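Local coordinates for protein YJHT (Escherichia coli, PDB 2UVK) that converts the alpha anomer of N-acetylneuraminic acid into the beta anomer, speeding the equilibrium between the two forms as a periplasmic beta-propeller enzyme built from Kelch repeats, at residues 20-25 / 320-325; 133-138 / 150-155; 168-173 / 222-227; 209-214 / 268-273. All blocks are in the same frame, centred on the assembly; numbering follows the deposited sequence. Where two conformers were deposited one is given.

Contact 1 of 4, residues 20-25 / 320-325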
loop_
_atom_site.group_PDB
_atom_site.type_symbol
_atom_site.label_atom_id
_atom_site.label_comp_id
_atom_site.label_asym_id
_atom_site.label_seq_id
_atom_site.Cartn_x
_atom_site.Cartn_y
_atom_site.Cartn_z
ATOM N N ASP B 20 19.993 19.017 -23.315
ATOM C CA ASP B 20 20.994 18.272 -24.089
ATOM C C ASP B 20 21.933 17.402 -23.218
ATOM O O ASP B 20 22.841 16.739 -23.745
ATOM C CB ASP B 20 21.824 19.241 -24.946
ATOM C CG ASP B 20 21.073 19.744 -26.200
ATOM O OD1 ASP B 20 20.079 19.117 -26.629
ATOM O OD2 ASP B 20 21.511 20.759 -26.769
ATOM N N THR B 21 21.700 17.397 -21.903
ATOM C CA THR B 21 22.571 16.684 -20.951
ATOM C C THR B 21 21.868 15.436 -20.415
ATOM O O THR B 21 20.801 15.529 -19.819
ATOM C CB THR B 21 22.974 17.580 -19.766
ATOM O OG1 THR B 21 23.622 18.767 -20.259
ATOM C CG2 THR B 21 23.923 16.874 -18.801
ATOM N N VAL B 22 22.499 14.297 -20.642
ATOM C CA VAL B 22 21.933 12.983 -20.243
ATOM C C VAL B 22 22.552 12.593 -18.917
ATOM O O VAL B 22 23.760 12.709 -18.747
ATOM C CB VAL B 22 22.278 11.880 -21.270
ATOM C CG1 VAL B 22 21.897 10.495 -20.737
ATOM C CG2 VAL B 22 21.597 12.151 -22.611
ATOM N N TYR B 23 21.714 12.104 -17.995
ATOM C CA TYR B 23 22.172 11.597 -16.683
ATOM C C TYR B 23 21.777 10.133 -16.568
ATOM O O TYR B 23 20.633 9.799 -16.828
ATOM C CB TYR B 23 21.521 12.361 -15.539
ATOM C CG TYR B 23 21.880 13.824 -15.507
ATOM C CD1 TYR B 23 22.847 14.306 -14.652
ATOM C CD2 TYR B 23 21.217 14.722 -16.323
ATOM C CE1 TYR B 23 23.164 15.666 -14.625
ATOM C CE2 TYR B 23 21.530 16.066 -16.313
ATOM C CZ TYR B 23 22.485 16.536 -15.459
ATOM O OH TYR B 23 22.789 17.889 -15.458
ATOM N N ILE B 24 22.722 9.266 -16.219
ATOM C CA ILE B 24 22.404 7.850 -15.964
ATOM C C ILE B 24 23.076 7.348 -14.708
ATOM O O ILE B 24 24.140 7.808 -14.308
ATOM C CB ILE B 24 22.813 6.950 -17.120
ATOM C CG1 ILE B 24 24.318 7.039 -17.381
ATOM C CG2 ILE B 24 22.004 7.274 -18.381
ATOM C CD1 ILE B 24 24.845 6.021 -18.334
ATOM N N GLY B 25 22.462 6.354 -14.082
ATOM C CA GLY B 25 23.053 5.790 -12.896
ATOM C C GLY B 25 22.256 4.628 -12.348
ATOM O O GLY B 25 21.210 4.239 -12.868
ATOM N N LEU B 320 16.064 7.397 -27.560
ATOM C CA LEU B 320 17.428 7.057 -27.215
ATOM C C LEU B 320 17.364 5.928 -26.175
ATOM O O LEU B 320 16.752 6.106 -25.127
ATOM C CB LEU B 320 18.112 8.288 -26.615
ATOM C CG LEU B 320 19.509 8.135 -26.017
ATOM C CD1 LEU B 320 20.463 7.486 -27.007
ATOM C CD2 LEU B 320 20.038 9.469 -25.480
ATOM N N ILE B 321 17.982 4.788 -26.489
ATOM C CA ILE B 321 18.026 3.633 -25.576
ATOM C C ILE B 321 19.453 3.480 -25.095
ATOM O O ILE B 321 20.374 3.435 -25.898
ATOM C CB ILE B 321 17.604 2.338 -26.312
ATOM C CG1 ILE B 321 16.119 2.385 -26.665
ATOM C CG2 ILE B 321 18.011 1.056 -25.506
ATOM C CD1 ILE B 321 15.687 1.290 -27.595
ATOM N N ILE B 322 19.641 3.382 -23.782
ATOM C CA ILE B 322 20.979 3.312 -23.224
ATOM C C ILE B 322 21.052 2.070 -22.323
ATOM O O ILE B 322 20.277 1.932 -21.384
ATOM C CB ILE B 322 21.347 4.556 -22.396
ATOM C CG1 ILE B 322 21.116 5.855 -23.202
ATOM C CG2 ILE B 322 22.806 4.466 -21.946
ATOM C CD1 ILE B 322 21.406 7.120 -22.404
ATOM N N GLY B 323 21.996 1.200 -22.633
ATOM C CA GLY B 323 22.222 -0.020 -21.836
ATOM C C GLY B 323 21.083 -1.015 -21.934
ATOM O O GLY B 323 20.364 -1.089 -22.921
ATOM N N GLY B 324 20.935 -1.789 -20.881
ATOM C CA GLY B 324 19.974 -2.858 -20.835
ATOM C C GLY B 324 20.608 -4.216 -20.594
ATOM O O GLY B 324 21.796 -4.308 -20.335
ATOM N N GLU B 325 19.782 -5.237 -20.722
ATOM C CA GLU B 325 20.128 -6.639 -20.512
ATOM C C GLU B 325 19.709 -7.397 -21.775
ATOM O O GLU B 325 18.668 -7.101 -22.378
ATOM C CB GLU B 325 19.322 -7.124 -19.304
ATOM C CG GLU B 325 19.544 -8.535 -18.811
ATOM C CD GLU B 325 18.503 -8.885 -17.782
ATOM O OE1 GLU B 325 18.424 -8.184 -16.761
ATOM O OE2 GLU B 325 17.736 -9.836 -18.004
#
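Val22 and Ile322 bring the first and last blades of the Kelch propeller together through methyl groups. Within the pair of segments all the evidence is apolar: the three closest approaches are between side-chain carbons, and the two segments bury 139 Å² between them. The shortest is tip to tip, CG1 of Val22 meeting CD1 of Ile322 at 3.8 Å. Ile322 has CG1 anti to its carbonyl carbon (chi1 -53°), and an extended second torsion carries CD1 outward to this meeting point. The same CD1 also lies 4.1 Å from CG2 of Ile24, so one terminal methyl is shared by two residues of the facing strand. The other branch of Val22 packs against Leu320, with CG2 of Val22 4.2 Å from CD2 of Leu320.

The backbones are too far apart for sheet pairing. The axes of 21-25 and 320-322 approach to 10.6 Å and run in roughly the same direction, 31° apart, consistent with face-to-face packing of adjacent blades.

Each strand pairs within its own blade. Strand 21-25 lies between 14-18 and 33-37, and strand 318-322 between 311-315 and 335-341. Leu313 of strand 311-315 touches both Val22 and Ile322, extending the apolar layer, while Trp45 packs on Ile24 and Leu337 of strand 335-341 on Leu320.

Contact 2 of 4, residues 133-138 / 150-155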
loop_
_atom_site.group_PDB
_atom_site.type_symbol
_atom_site.label_atom_id
_atom_site.label_comp_id
_atom_site.label_asym_id
_atom_site.label_seq_id
_atom_site.Cartn_x
_atom_site.Cartn_y
_atom_site.Cartn_z
ATOM N N ASN B 133 8.927 -7.602 0.039
ATOM C CA ASN B 133 9.906 -7.646 1.151
ATOM C C ASN B 133 9.737 -8.944 1.944
ATOM O O ASN B 133 10.728 -9.521 2.421
ATOM C CB ASN B 133 9.705 -6.501 2.118
ATOM C CG ASN B 133 10.059 -5.136 1.532
ATOM O OD1 ASN B 133 10.585 -5.034 0.438
ATOM N ND2 ASN B 133 9.741 -4.103 2.277
ATOM N N GLY B 134 8.496 -9.388 2.132
ATOM C CA GLY B 134 8.255 -10.595 2.905
ATOM C C GLY B 134 8.839 -11.808 2.228
ATOM O O GLY B 134 9.254 -12.762 2.921
ATOM N N TYR B 135 8.843 -11.839 0.906
ATOM C CA TYR B 135 9.446 -12.984 0.176
ATOM C C TYR B 135 10.918 -13.132 0.566
ATOM O O TYR B 135 11.419 -14.222 0.856
ATOM C CB TYR B 135 9.301 -12.781 -1.325
ATOM C CG TYR B 135 9.902 -13.856 -2.192
ATOM C CD1 TYR B 135 9.303 -15.120 -2.293
ATOM C CD2 TYR B 135 11.055 -13.628 -2.910
ATOM C CE1 TYR B 135 9.831 -16.067 -3.087
ATOM C CE2 TYR B 135 11.604 -14.579 -3.718
ATOM C CZ TYR B 135 10.998 -15.818 -3.800
ATOM O OH TYR B 135 11.557 -16.799 -4.605
ATOM N N PHE B 136 11.629 -12.024 0.572
ATOM C CA PHE B 136 13.055 -12.078 0.918
ATOM C C PHE B 136 13.267 -12.318 2.402
ATOM O O PHE B 136 14.276 -12.957 2.785
ATOM C CB PHE B 136 13.780 -10.834 0.384
ATOM C CG PHE B 136 13.881 -10.847 -1.089
ATOM C CD1 PHE B 136 14.817 -11.656 -1.729
ATOM C CD2 PHE B 136 12.987 -10.129 -1.867
ATOM C CE1 PHE B 136 14.880 -11.725 -3.098
ATOM C CE2 PHE B 136 13.032 -10.214 -3.228
ATOM C CZ PHE B 136 13.990 -10.983 -3.857
ATOM N N GLU B 137 12.360 -11.848 3.258
ATOM C CA GLU B 137 12.431 -12.163 4.678
ATOM C C GLU B 137 12.278 -13.667 4.867
ATOM O O GLU B 137 13.049 -14.312 5.611
ATOM C CB GLU B 137 11.375 -11.425 5.479
ATOM C CG GLU B 137 11.633 -9.908 5.675
ATOM C CD GLU B 137 10.435 -9.186 6.300
ATOM O OE1 GLU B 137 9.559 -9.876 6.855
ATOM O OE2 GLU B 137 10.364 -7.923 6.240
ATOM N N ASP B 138 11.293 -14.236 4.176
ATOM C CA ASP B 138 11.042 -15.690 4.279
ATOM C C ASP B 138 12.201 -16.535 3.778
ATOM O O ASP B 138 12.623 -17.505 4.448
ATOM C CB ASP B 138 9.754 -16.067 3.550
ATOM C CG ASP B 138 8.536 -15.486 4.212
ATOM O OD1 ASP B 138 8.662 -14.974 5.357
ATOM O OD2 ASP B 138 7.447 -15.573 3.591
ATOM N N ASP B 150 10.920 -24.445 -1.009
ATOM C CA ASP B 150 9.910 -24.883 -1.950
ATOM C C ASP B 150 8.515 -24.441 -1.522
ATOM O O ASP B 150 7.708 -24.040 -2.372
ATOM C CB ASP B 150 9.947 -26.405 -2.100
ATOM C CG ASP B 150 11.197 -26.896 -2.800
ATOM O OD1 ASP B 150 11.927 -26.126 -3.457
ATOM O OD2 ASP B 150 11.471 -28.118 -2.688
ATOM N N LYS B 151 8.238 -24.504 -0.225
ATOM C CA LYS B 151 6.938 -24.105 0.316
ATOM C C LYS B 151 6.743 -22.603 0.090
ATOM O O LYS B 151 5.663 -22.173 -0.293
ATOM C CB LYS B 151 6.847 -24.429 1.802
ATOM C CG LYS B 151 5.480 -24.273 2.420
ATOM C CD LYS B 151 5.518 -24.555 3.924
ATOM C CE LYS B 151 4.217 -24.128 4.605
ATOM N NZ LYS B 151 4.360 -24.102 6.065
ATOM N N ILE B 152 7.796 -21.835 0.342
ATOM C CA ILE B 152 7.704 -20.374 0.189
ATOM C C ILE B 152 7.399 -20.014 -1.262
ATOM O O ILE B 152 6.533 -19.172 -1.528
ATOM C CB ILE B 152 9.006 -19.701 0.670
ATOM C CG1 ILE B 152 9.085 -19.743 2.181
ATOM C CG2 ILE B 152 9.071 -18.228 0.213
ATOM C CD1 ILE B 152 10.525 -19.669 2.752
ATOM N N ASN B 153 8.115 -20.632 -2.197
ATOM C CA ASN B 153 7.900 -20.412 -3.619
ATOM C C ASN B 153 6.522 -20.852 -4.088
ATOM O O ASN B 153 5.861 -20.189 -4.879
ATOM C CB ASN B 153 9.006 -21.038 -4.466
ATOM C CG ASN B 153 10.309 -20.297 -4.356
ATOM O OD1 ASN B 153 11.399 -20.895 -4.270
ATOM N ND2 ASN B 153 10.223 -18.988 -4.396
ATOM N N ALA B 154 6.086 -22.005 -3.611
ATOM C CA ALA B 154 4.787 -22.483 -3.980
ATOM C C ALA B 154 3.707 -21.503 -3.545
ATOM O O ALA B 154 2.840 -21.174 -4.337
ATOM C CB ALA B 154 4.536 -23.874 -3.372
ATOM N N HIS B 155 3.777 -21.031 -2.302
ATOM C CA HIS B 155 2.786 -20.080 -1.793
ATOM C C HIS B 155 2.902 -18.771 -2.589
ATOM O O HIS B 155 1.905 -18.148 -2.957
ATOM C CB HIS B 155 3.016 -19.737 -0.340
ATOM C CG HIS B 155 2.445 -20.707 0.654
ATOM N ND1 HIS B 155 1.193 -21.268 0.527
ATOM C CD2 HIS B 155 2.916 -21.106 1.858
ATOM C CE1 HIS B 155 0.946 -22.019 1.585
ATOM N NE2 HIS B 155 1.974 -21.943 2.407
#
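Tyr135, Asp138, Ile152 and Asn153 join the two arms of an antiparallel helical hairpin, helices 129-142 and 146-157, inserted between two strands of one propeller blade; the axes of 133-138 and 150-155 approach to 10.7 Å, with N-to-C directions 165° apart. The tighter part is centred on buried Ile152. Its CD1 sits 3.5 Å from the carbonyl O of Asp138 and 3.8 Å from CB of Asp138, and Met102 of the second subunit packs on both residues. The carboxylate of Asp138 is occupied elsewhere: OD1 is hydrogen-bonded to His104 NE2 of that subunit, so this side of the hairpin contributes to the dimer.

Toward the more open side, Tyr135 and Asn153 are partly exposed. With CG anti to the backbone N, the tyrosine ring extends across to the other helix, where CD1 of Tyr135 lies 4.0 Å from CG2 of Ile152. The amide nitrogen comes to the ring edge: ND2 of Asn153 donates to OH of Tyr135 at 2.6 Å, with a bent N-H...O angle of 140°. A phenylalanine here would probably leave the amide of Asn153 without its acceptor and freer to turn. Ring and amide planes are 44° apart, and OH of Tyr135 lies close to the plane of the Asn153 amide.

Contact 3 of 4, residues 168-173 / 222-227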
loop_
_atom_site.group_PDB
_atom_site.type_symbol
_atom_site.label_atom_id
_atom_site.label_comp_id
_atom_site.label_asym_id
_atom_site.label_seq_id
_atom_site.Cartn_x
_atom_site.Cartn_y
_atom_site.Cartn_z
ATOM N N LYS B 168 -2.034 0.281 -8.474
ATOM C CA LYS B 168 -2.881 0.880 -9.513
ATOM C C LYS B 168 -3.126 2.368 -9.281
ATOM O O LYS B 168 -3.709 3.033 -10.145
ATOM C CB LYS B 168 -4.243 0.161 -9.616
ATOM C CG LYS B 168 -5.155 0.340 -8.448
ATOM C CD LYS B 168 -6.542 -0.264 -8.713
ATOM C CE LYS B 168 -7.485 -0.077 -7.568
ATOM N NZ LYS B 168 -8.887 -0.477 -8.001
ATOM N N PHE B 169 -2.707 2.896 -8.128
ATOM C CA PHE B 169 -2.903 4.306 -7.809
ATOM C C PHE B 169 -1.935 5.168 -8.585
ATOM O O PHE B 169 -0.844 4.740 -8.939
ATOM C CB PHE B 169 -2.749 4.571 -6.325
ATOM C CG PHE B 169 -3.811 3.939 -5.494
ATOM C CD1 PHE B 169 -5.046 4.546 -5.362
ATOM C CD2 PHE B 169 -3.590 2.736 -4.845
ATOM C CE1 PHE B 169 -6.025 3.991 -4.587
ATOM C CE2 PHE B 169 -4.567 2.174 -4.072
ATOM C CZ PHE B 169 -5.802 2.801 -3.957
ATOM N N LEU B 170 -2.362 6.404 -8.836
ATOM C CA LEU B 170 -1.513 7.426 -9.432
ATOM C C LEU B 170 -1.179 8.433 -8.336
ATOM O O LEU B 170 -2.076 8.994 -7.699
ATOM C CB LEU B 170 -2.245 8.129 -10.583
ATOM C CG LEU B 170 -1.443 9.150 -11.398
ATOM C CD1 LEU B 170 -0.346 8.511 -12.171
ATOM C CD2 LEU B 170 -2.390 9.906 -12.351
ATOM N N LEU B 171 0.119 8.640 -8.110
ATOM C CA LEU B 171 0.626 9.499 -7.049
ATOM C C LEU B 171 1.310 10.694 -7.695
ATOM O O LEU B 171 1.898 10.559 -8.767
ATOM C CB LEU B 171 1.662 8.727 -6.210
ATOM C CG LEU B 171 1.291 7.307 -5.719
ATOM C CD1 LEU B 171 2.516 6.703 -4.976
ATOM C CD2 LEU B 171 0.057 7.306 -4.873
ATOM N N SER B 172 1.247 11.855 -7.056
ATOM C CA SER B 172 2.033 12.991 -7.539
ATOM C C SER B 172 2.908 13.553 -6.422
ATOM O O SER B 172 2.457 13.750 -5.289
ATOM C CB SER B 172 1.141 14.084 -8.160
ATOM O OG SER B 172 0.276 14.680 -7.211
ATOM N N PHE B 173 4.169 13.763 -6.771
ATOM C CA PHE B 173 5.171 14.354 -5.893
ATOM C C PHE B 173 5.419 15.785 -6.373
ATOM O O PHE B 173 5.749 15.993 -7.540
ATOM C CB PHE B 173 6.464 13.537 -5.973
ATOM C CG PHE B 173 7.667 14.219 -5.377
ATOM C CD1 PHE B 173 7.927 14.158 -4.029
ATOM C CD2 PHE B 173 8.564 14.916 -6.195
ATOM C CE1 PHE B 173 9.058 14.777 -3.476
ATOM C CE2 PHE B 173 9.675 15.513 -5.636
ATOM C CZ PHE B 173 9.907 15.449 -4.288
ATOM N N LEU B 222 -3.548 7.778 -20.287
ATOM C CA LEU B 222 -4.023 8.740 -19.319
ATOM C C LEU B 222 -4.203 10.046 -20.064
ATOM O O LEU B 222 -3.256 10.559 -20.621
ATOM C CB LEU B 222 -3.023 8.935 -18.163
ATOM C CG LEU B 222 -2.900 7.785 -17.147
ATOM C CD1 LEU B 222 -2.496 6.436 -17.763
ATOM C CD2 LEU B 222 -1.903 8.174 -16.037
ATOM N N ASP B 223 -5.430 10.555 -20.049
ATOM C CA ASP B 223 -5.807 11.768 -20.761
ATOM C C ASP B 223 -6.086 12.887 -19.748
ATOM O O ASP B 223 -7.095 12.873 -19.044
ATOM C CB ASP B 223 -7.018 11.427 -21.603
ATOM C CG ASP B 223 -7.515 12.608 -22.430
ATOM O OD1 ASP B 223 -7.081 13.751 -22.186
ATOM O OD2 ASP B 223 -8.355 12.372 -23.326
ATOM N N PHE B 224 -5.162 13.834 -19.669
ATOM C CA PHE B 224 -5.258 14.972 -18.765
ATOM C C PHE B 224 -5.840 16.221 -19.457
ATOM O O PHE B 224 -5.717 17.302 -18.899
ATOM C CB PHE B 224 -3.863 15.372 -18.255
ATOM C CG PHE B 224 -3.203 14.360 -17.315
ATOM C CD1 PHE B 224 -3.301 14.521 -15.950
ATOM C CD2 PHE B 224 -2.433 13.318 -17.809
ATOM C CE1 PHE B 224 -2.680 13.630 -15.084
ATOM C CE2 PHE B 224 -1.788 12.426 -16.927
ATOM C CZ PHE B 224 -1.934 12.596 -15.589
ATOM N N THR B 225 -6.445 16.074 -20.635
ATOM C CA THR B 225 -6.886 17.245 -21.431
ATOM C C THR B 225 -8.093 17.956 -20.839
ATOM O O THR B 225 -8.306 19.149 -21.093
ATOM C CB THR B 225 -7.214 16.864 -22.887
ATOM O OG1 THR B 225 -8.239 15.860 -22.917
ATOM C CG2 THR B 225 -5.985 16.352 -23.621
ATOM N N GLY B 226 -8.886 17.243 -20.054
ATOM C CA GLY B 226 -10.136 17.778 -19.556
ATOM C C GLY B 226 -10.065 18.137 -18.096
ATOM O O GLY B 226 -9.004 18.089 -17.467
ATOM N N ASN B 227 -11.225 18.467 -17.547
ATOM C CA ASN B 227 -11.337 18.839 -16.152
ATOM C C ASN B 227 -11.075 17.650 -15.221
ATOM O O ASN B 227 -10.715 17.830 -14.064
ATOM C CB ASN B 227 -12.735 19.417 -15.874
ATOM C CG ASN B 227 -12.994 20.754 -16.588
ATOM O OD1 ASN B 227 -14.013 21.400 -16.340
ATOM N ND2 ASN B 227 -12.084 21.168 -17.471
#
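Neighbouring blades of the Kelch beta-propeller pack here through Leu170, on the third strand of one four-stranded sheet, and through Leu222 and Phe224, at the end of the third strand of the next and just beyond it. The nearest CA atoms, those of Leu170 and Leu222, are 10.3 Å apart, a separation that rules out backbone pairing and leaves the side chains to span the gap between the sheets. The two leucines meet tip to tip, CD2 of Leu170 at 4.1 Å from CD2 of Leu222. The CD1 methyl of Leu170 is almost as near, 4.2 Å from the same CD2 of Leu222, so the fork of one leucine straddles a single methyl of the other. Leu170 reaches across because its CG stands opposite the backbone N (chi1 -175°). Its CD2 has a second neighbour in CZ of Phe224 at 4.2 Å, approached obliquely.

The 84 Å² buried between the segments is modest, and other residues complete the layer: Leu229 and Tyr122 touch Leu170, Leu205 of strand 202-206 touches Leu222, and the ring of Phe224 stacks on His117. On 168-173, Phe169 meets Phe169 of the second subunit, which places this blade at the dimer interface.

At the end of its strand, Asp223 starts an Asx turn. OD1 of Asp223 accepts from the backbone N of Thr225 at 2.9 Å, nearly along the C-O axis, and also from OG1 of Thr225 at 2.5 Å, on the syn side of the carboxylate.

Contact 4 of 4, residues 209-214 / 268-273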
loop_
_atom_site.group_PDB
_atom_site.type_symbol
_atom_site.label_atom_id
_atom_site.label_comp_id
_atom_site.label_asym_id
_atom_site.label_seq_id
_atom_site.Cartn_x
_atom_site.Cartn_y
_atom_site.Cartn_z
ATOM N N GLU B 209 4.498 -6.327 -16.099
ATOM C CA GLU B 209 4.033 -7.518 -15.391
ATOM C C GLU B 209 2.727 -7.226 -14.695
ATOM O O GLU B 209 2.616 -6.200 -14.028
ATOM C CB GLU B 209 5.030 -7.960 -14.319
ATOM C CG GLU B 209 6.234 -8.699 -14.839
ATOM C CD GLU B 209 6.988 -9.420 -13.708
ATOM O OE1 GLU B 209 7.066 -8.872 -12.603
ATOM O OE2 GLU B 209 7.419 -10.579 -13.900
ATOM N N ALA B 210 1.726 -8.120 -14.848
ATOM C CA ALA B 210 0.511 -8.087 -14.025
ATOM C C ALA B 210 0.664 -8.821 -12.705
ATOM O O ALA B 210 -0.060 -8.567 -11.766
ATOM C CB ALA B 210 -0.706 -8.669 -14.788
ATOM N N LYS B 211 1.629 -9.740 -12.647
ATOM C CA LYS B 211 2.006 -10.420 -11.411
ATOM C C LYS B 211 3.364 -11.022 -11.703
ATOM O O LYS B 211 3.770 -11.055 -12.851
ATOM C CB LYS B 211 1.000 -11.506 -11.019
ATOM C CG LYS B 211 0.798 -12.635 -12.043
ATOM C CD LYS B 211 0.223 -13.903 -11.377
ATOM C CE LYS B 211 1.303 -14.667 -10.626
ATOM N NZ LYS B 211 0.754 -15.935 -10.021
ATOM N N PRO B 212 4.073 -11.498 -10.669
ATOM C CA PRO B 212 5.361 -12.135 -10.964
ATOM C C PRO B 212 5.240 -13.235 -12.014
ATOM O O PRO B 212 4.429 -14.148 -11.832
ATOM C CB PRO B 212 5.809 -12.631 -9.599
ATOM C CG PRO B 212 5.182 -11.678 -8.645
ATOM C CD PRO B 212 3.810 -11.442 -9.225
ATOM N N GLY B 213 5.952 -13.073 -13.133
ATOM C CA GLY B 213 5.964 -14.035 -14.239
ATOM C C GLY B 213 4.860 -13.973 -15.284
ATOM O O GLY B 213 4.814 -14.795 -16.213
ATOM N N LEU B 214 3.963 -13.013 -15.147
ATOM C CA LEU B 214 2.904 -12.802 -16.118
ATOM C C LEU B 214 2.846 -11.352 -16.533
ATOM O O LEU B 214 2.663 -10.474 -15.687
ATOM C CB LEU B 214 1.574 -13.162 -15.491
ATOM C CG LEU B 214 0.358 -12.948 -16.393
ATOM C CD1 LEU B 214 0.306 -13.966 -17.566
ATOM C CD2 LEU B 214 -0.903 -12.990 -15.548
ATOM N N GLU B 268 -1.515 -17.620 -21.990
ATOM C CA GLU B 268 -2.415 -18.727 -22.254
ATOM C C GLU B 268 -2.477 -19.647 -21.028
ATOM O O GLU B 268 -3.568 -20.010 -20.606
ATOM C CB GLU B 268 -2.002 -19.477 -23.514
ATOM C CG GLU B 268 -3.045 -20.489 -23.975
ATOM C CD GLU B 268 -2.402 -21.746 -24.506
ATOM O OE1 GLU B 268 -1.413 -21.629 -25.264
ATOM O OE2 GLU B 268 -2.885 -22.851 -24.152
ATOM N N ASN B 269 -1.336 -19.982 -20.413
ATOM C CA ASN B 269 -1.358 -20.719 -19.140
ATOM C C ASN B 269 -2.219 -20.064 -18.056
ATOM O O ASN B 269 -3.044 -20.717 -17.414
ATOM C CB ASN B 269 0.029 -20.911 -18.552
ATOM C CG ASN B 269 0.910 -21.779 -19.382
ATOM O OD1 ASN B 269 0.502 -22.308 -20.435
ATOM N ND2 ASN B 269 2.143 -21.957 -18.909
ATOM N N TYR B 270 -2.025 -18.770 -17.814
ATOM C CA TYR B 270 -2.854 -18.104 -16.834
ATOM C C TYR B 270 -4.359 -18.153 -17.203
ATOM O O TYR B 270 -5.196 -18.382 -16.331
ATOM C CB TYR B 270 -2.387 -16.655 -16.623
ATOM C CG TYR B 270 -3.011 -15.974 -15.423
ATOM C CD1 TYR B 270 -2.557 -16.228 -14.128
ATOM C CD2 TYR B 270 -4.060 -15.074 -15.580
ATOM C CE1 TYR B 270 -3.128 -15.612 -13.033
ATOM C CE2 TYR B 270 -4.623 -14.443 -14.484
ATOM C CZ TYR B 270 -4.147 -14.709 -13.213
ATOM O OH TYR B 270 -4.689 -14.090 -12.118
ATOM N N GLN B 271 -4.673 -17.900 -18.474
ATOM C CA GLN B 271 -6.055 -17.943 -18.974
ATOM C C GLN B 271 -6.628 -19.336 -18.761
ATOM O O GLN B 271 -7.835 -19.490 -18.529
ATOM C CB GLN B 271 -6.121 -17.541 -20.455
ATOM C CG GLN B 271 -6.001 -16.037 -20.697
ATOM C CD GLN B 271 -5.873 -15.664 -22.164
ATOM O OE1 GLN B 271 -5.361 -16.436 -22.982
ATOM N NE2 GLN B 271 -6.324 -14.460 -22.503
ATOM N N ASN B 272 -5.763 -20.341 -18.795
ATOM C CA ASN B 272 -6.161 -21.726 -18.539
ATOM C C ASN B 272 -6.154 -22.140 -17.064
ATOM O O ASN B 272 -6.321 -23.316 -16.752
ATOM C CB ASN B 272 -5.289 -22.684 -19.372
ATOM C CG ASN B 272 -5.542 -22.558 -20.876
ATOM O OD1 ASN B 272 -6.575 -22.033 -21.316
ATOM N ND2 ASN B 272 -4.601 -23.046 -21.668
ATOM N N GLY B 273 -5.987 -21.193 -16.141
ATOM C CA GLY B 273 -6.109 -21.507 -14.708
ATOM C C GLY B 273 -4.847 -21.906 -13.956
ATOM O O GLY B 273 -4.922 -22.291 -12.794
#
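Tyr270, Leu214 and Lys211 account for nearly all of the 133 Å² buried where the beta hairpin 209-214 meets helix 266-271. CD2 of Leu214 lies over one face of the Tyr270 ring, 3.8 Å from the centroid and 16° off the normal, a CH-pi contact. The methyl is displaced toward the rim, nearest to CG of Tyr270 at 3.7 Å, while CD1 of Leu214 rests 3.9 Å from CB of Tyr270. The two side chains cross at about a right angle. A chi1 of -168° swings the Tyr270 ring away from its own backbone N and out to the hairpin.

Lys211 contributes its aliphatic part, with CD 4.1 Å from CE1 of Tyr270. A bend at chi3 turns the end of the chain toward the carbonyl oxygen of Lys159, the main partner of NZ, with O of Phe157, O of Asn275 and OH of Tyr164 around it. The ring's OH is bonded to the backbone N of Ala161. With an alanine in place of the tyrosine, the CD2 methyl of Leu214 would probably lose its aromatic cover and the N-H of Ala161 this acceptor.

The hairpin closes with a type II turn from Lys211 to Leu214 and carries a classic beta bulge, the N atoms of Ala210 and Lys211 both bonding to O of Leu214. OE2 of Glu209, the predicted proton acceptor, takes the N-H of Gly213 from above the carboxylate plane at 3.0 Å and is salt-bridged to Arg215.

Helix 146-157 meets Pro212 through Tyr156 and Phe157, and Lys160 makes a cation-pi contact with Tyr270.

How the contacts relate
Contact 1 joins the first and last blades, and the other three contacts are nested in the chain between its segments. Contact 3 packs another pair of adjacent blades, its centre about 26 Å from that of contact 1; it crosses contact 4 along the chain. Contacts 2 and 4 lie on one side of the chain's centre, opposite contact 1, with centres about 19 Å and nearest atoms about 7 Å apart. Contact 4 contains Glu209, the predicted proton acceptor, and the side chain of Tyr135 in contact 2 is about 11 Å from that of Glu209. Contacts 2 and 3 both touch the second subunit, whereas contacts 1 and 4 are internal to their chain.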